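Local coordinates for DUF985 domain-containing protein (Shewanella oneidensis, PDB 1YUD) that is of unknown function but belongs to the cupin superfamily and probably adopts its beta-barrel fold, with two copies in the assembly, at residues Tyr36-Ala41 / Gln47-Ile52. Residues are numbered along the deposited sequence; the frame is centred on the assembly and turned at random.
Sequences YRSETA and QLWSSI
The indole of Trp-49 turns one face to Ser-38 CB and to the carbonyl carbon of Arg-37, 4.0 Å above its plane, with the amide N of Ser-51 at its edge. The Arg-37 guanidinium meets CB of Ser-50 at its edge, in plane. Ser-38 CB stands 3.2 Å from the centroid of the five-membered ring, almost on its normal, a CH-pi contact. With its CG between the backbone N and the carbonyl carbon (chi1 63°), Trp-49 lays the ring across segment 36-41, and its CH2 comes 3.7 Å from Tyr-36 CB. Antiparallel backbone bonds join the two segments: Ser-51 N to Tyr-36 O at 2.9 Å, Ser-38 N to Trp-49 O, also at 2.9 Å but from above the carbonyl plane, and, beyond the regular strands, Leu-48 N to Thr-40 O at 3.0 Å. Alongside this last bond, Leu-48 CD2 packs on Thr-40 CB and CG2. Gln-47 bends at chi2 (-59°), bringing OE1 3.2 Å from Ala-41 CA and NE2 to the side of Ser-38 O. With an alanine at Trp-49, Ser-38 CB and Tyr-36 CB would probably lose their shared partner and a gap would open between them. Ser-51 OG hydrogen-bonds to OE1 of Gln-108 of the second subunit, and Trp-49 packs on Ser-134 there. The chemistry thus implies a hairpin closed by main-chain bonds, one indole face packed where strand 31-37 ends, at the interface with the second subunit.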
ATOM      1  N   TYR A  36       4.339  -6.472   7.523  1.00 47.00           N
ATOM      2  CA  TYR A  36       5.544  -7.179   7.099  1.00 45.76           C
ATOM      3  C   TYR A  36       6.737  -6.248   7.132  1.00 48.11           C
ATOM      4  O   TYR A  36       6.589  -5.029   7.037  1.00 49.16           O
ATOM      5  CB  TYR A  36       5.415  -7.707   5.673  1.00 39.99           C
ATOM      6  CG  TYR A  36       4.235  -8.597   5.414  1.00 34.53           C
ATOM      7  CD1 TYR A  36       2.962  -8.066   5.253  1.00 33.81           C
ATOM      8  CD2 TYR A  36       4.389  -9.975   5.340  1.00 30.51           C
ATOM      9  CE1 TYR A  36       1.859  -8.895   5.023  1.00 33.57           C
ATOM     10  CE2 TYR A  36       3.306 -10.810   5.118  1.00 29.21           C
ATOM     11  CZ  TYR A  36       2.037 -10.268   4.964  1.00 31.22           C
ATOM     12  OH  TYR A  36       0.942 -11.098   4.811  1.00 28.39           O
ATOM     13  N   ARG A  37       7.920  -6.829   7.288  1.00 50.61           N
ATOM     14  CA  ARG A  37       9.162  -6.062   7.268  1.00 54.20           C
ATOM     15  C   ARG A  37       9.896  -6.746   6.121  1.00 55.90           C
ATOM     16  O   ARG A  37       9.504  -7.835   5.693  1.00 56.49           O
ATOM     17  CB  ARG A  37       9.988  -6.225   8.559  1.00 55.95           C
ATOM     18  CG  ARG A  37       9.260  -6.015   9.900  1.00 57.17           C
ATOM     19  CD  ARG A  37       8.724  -4.599  10.115  1.00 58.18           C
ATOM     20  NE  ARG A  37       9.732  -3.535   9.989  1.00 58.25           N
ATOM     21  CZ  ARG A  37      10.908  -3.513  10.609  1.00 57.22           C
ATOM     22  NH1 ARG A  37      11.250  -4.510  11.411  1.00 59.75           N
ATOM     23  NH2 ARG A  37      11.740  -2.491  10.434  1.00 54.02           N
ATOM     24  N   SER A  38      10.945  -6.126   5.609  1.00 58.19           N
ATOM     25  CA  SER A  38      11.675  -6.739   4.512  1.00 60.45           C
ATOM     26  C   SER A  38      12.815  -7.563   5.082  1.00 61.66           C
ATOM     27  O   SER A  38      13.606  -7.058   5.883  1.00 62.96           O
ATOM     28  CB  SER A  38      12.229  -5.668   3.577  1.00 60.46           C
ATOM     29  OG  SER A  38      12.720  -6.261   2.388  1.00 63.23           O
ATOM     30  N   GLU A  39      12.899  -8.829   4.685  1.00 62.02           N
ATOM     31  CA  GLU A  39      13.960  -9.688   5.184  1.00 62.12           C
ATOM     32  C   GLU A  39      15.318  -9.309   4.611  1.00 61.21           C
ATOM     33  O   GLU A  39      16.338  -9.866   5.003  1.00 62.75           O
ATOM     34  CB  GLU A  39      13.635 -11.159   4.907  1.00 63.84           C
ATOM     35  CG  GLU A  39      12.587 -11.734   5.865  1.00 67.59           C
ATOM     36  CD  GLU A  39      12.328 -13.226   5.664  1.00 71.62           C
ATOM     37  OE1 GLU A  39      11.439 -13.771   6.353  1.00 72.08           O
ATOM     38  OE2 GLU A  39      13.007 -13.860   4.823  1.00 75.02           O
ATOM     39  N   THR A  40      15.328  -8.345   3.696  1.00 61.05           N
ATOM     40  CA  THR A  40      16.566  -7.863   3.080  1.00 59.45           C
ATOM     41  C   THR A  40      17.029  -6.594   3.795  1.00 60.21           C
ATOM     42  O   THR A  40      16.221  -5.744   4.168  1.00 58.69           O
ATOM     43  CB  THR A  40      16.367  -7.537   1.586  1.00 57.15           C
ATOM     44  OG1 THR A  40      15.964  -8.718   0.886  1.00 55.52           O
ATOM     45  CG2 THR A  40      17.646  -7.022   0.987  1.00 56.26           C
ATOM     46  N   ALA A  41      18.335  -6.466   3.981  1.00 62.68           N
ATOM     47  CA  ALA A  41      18.882  -5.312   4.669  1.00 64.21           C
ATOM     48  C   ALA A  41      19.266  -4.221   3.710  1.00 66.06           C
ATOM     49  O   ALA A  41      19.645  -4.477   2.570  1.00 64.06           O
ATOM     50  CB  ALA A  41      20.092  -5.714   5.493  1.00 65.01           C
ATOM     51  N   GLN A  47      16.347  -1.745   7.706  1.00 75.08           N
ATOM     52  CA  GLN A  47      15.932  -2.737   6.708  1.00 71.57           C
ATOM     53  C   GLN A  47      15.502  -2.090   5.394  1.00 68.44           C
ATOM     54  O   GLN A  47      15.287  -0.883   5.318  1.00 68.51           O
ATOM     55  CB  GLN A  47      14.768  -3.578   7.234  1.00 72.99           C
ATOM     56  CG  GLN A  47      15.146  -4.618   8.254  1.00 75.49           C
ATOM     57  CD  GLN A  47      16.152  -5.612   7.709  1.00 77.81           C
ATOM     58  OE1 GLN A  47      17.321  -5.280   7.491  1.00 79.38           O
ATOM     59  NE2 GLN A  47      15.702  -6.839   7.476  1.00 78.07           N
ATOM     60  N   LEU A  48      15.352  -2.906   4.360  1.00 64.79           N
ATOM     61  CA  LEU A  48      14.955  -2.410   3.049  1.00 60.78           C
ATOM     62  C   LEU A  48      13.594  -1.700   3.110  1.00 58.93           C
ATOM     63  O   LEU A  48      13.407  -0.660   2.480  1.00 58.69           O
ATOM     64  CB  LEU A  48      14.913  -3.578   2.057  1.00 60.53           C
ATOM     65  CG  LEU A  48      15.240  -3.334   0.580  1.00 60.03           C
ATOM     66  CD1 LEU A  48      16.605  -2.673   0.452  1.00 60.29           C
ATOM     67  CD2 LEU A  48      15.233  -4.666  -0.172  1.00 58.13           C
ATOM     68  N   TRP A  49      12.645  -2.268   3.854  1.00 56.16           N
ATOM     69  CA  TRP A  49      11.320  -1.661   3.999  1.00 51.95           C
ATOM     70  C   TRP A  49      10.473  -2.241   5.142  1.00 49.98           C
ATOM     71  O   TRP A  49      10.871  -3.188   5.821  1.00 48.38           O
ATOM     72  CB  TRP A  49      10.534  -1.740   2.685  1.00 50.80           C
ATOM     73  CG  TRP A  49      10.222  -3.125   2.180  1.00 52.04           C
ATOM     74  CD1 TRP A  49      10.887  -3.806   1.207  1.00 51.36           C
ATOM     75  CD2 TRP A  49       9.153  -3.979   2.606  1.00 51.77           C
ATOM     76  NE1 TRP A  49      10.301  -5.028   0.992  1.00 50.71           N
ATOM     77  CE2 TRP A  49       9.233  -5.165   1.839  1.00 51.50           C
ATOM     78  CE3 TRP A  49       8.132  -3.861   3.563  1.00 51.31           C
ATOM     79  CZ2 TRP A  49       8.337  -6.226   1.994  1.00 52.16           C
ATOM     80  CZ3 TRP A  49       7.236  -4.916   3.719  1.00 52.42           C
ATOM     81  CH2 TRP A  49       7.349  -6.086   2.935  1.00 52.69           C
ATOM     82  N   SER A  50       9.302  -1.646   5.345  1.00 47.74           N
ATOM     83  CA  SER A  50       8.372  -2.061   6.390  1.00 44.73           C
ATOM     84  C   SER A  50       6.961  -1.519   6.132  1.00 43.81           C
ATOM     85  O   SER A  50       6.794  -0.416   5.624  1.00 46.12           O
ATOM     86  CB  SER A  50       8.867  -1.557   7.749  1.00 42.99           C
ATOM     87  OG  SER A  50       9.025  -0.151   7.764  1.00 36.50           O
ATOM     88  N   SER A  51       5.945  -2.300   6.469  1.00 41.77           N
ATOM     89  CA  SER A  51       4.565  -1.861   6.297  1.00 39.94           C
ATOM     90  C   SER A  51       3.798  -2.130   7.587  1.00 40.19           C
ATOM     91  O   SER A  51       4.062  -3.103   8.283  1.00 40.15           O
ATOM     92  CB  SER A  51       3.891  -2.614   5.151  1.00 40.90           C
ATOM     93  OG  SER A  51       2.487  -2.389   5.153  1.00 38.11           O
ATOM     94  N   ILE A  52       2.853  -1.259   7.903  1.00 39.09           N
ATOM     95  CA  ILE A  52       2.049  -1.408   9.097  1.00 37.96           C
ATOM     96  C   ILE A  52       0.641  -1.022   8.722  1.00 39.80           C
ATOM     97  O   ILE A  52       0.418  -0.332   7.727  1.00 42.54           O
ATOM     98  CB  ILE A  52       2.471  -0.443  10.206  1.00 36.03           C
ATOM     99  CG1 ILE A  52       2.101   0.979   9.794  1.00 37.60           C
ATOM    100  CG2 ILE A  52       3.954  -0.554  10.473  1.00 35.30           C
ATOM    101  CD1 ILE A  52       2.357   2.023  10.851  1.00 38.06           C
TER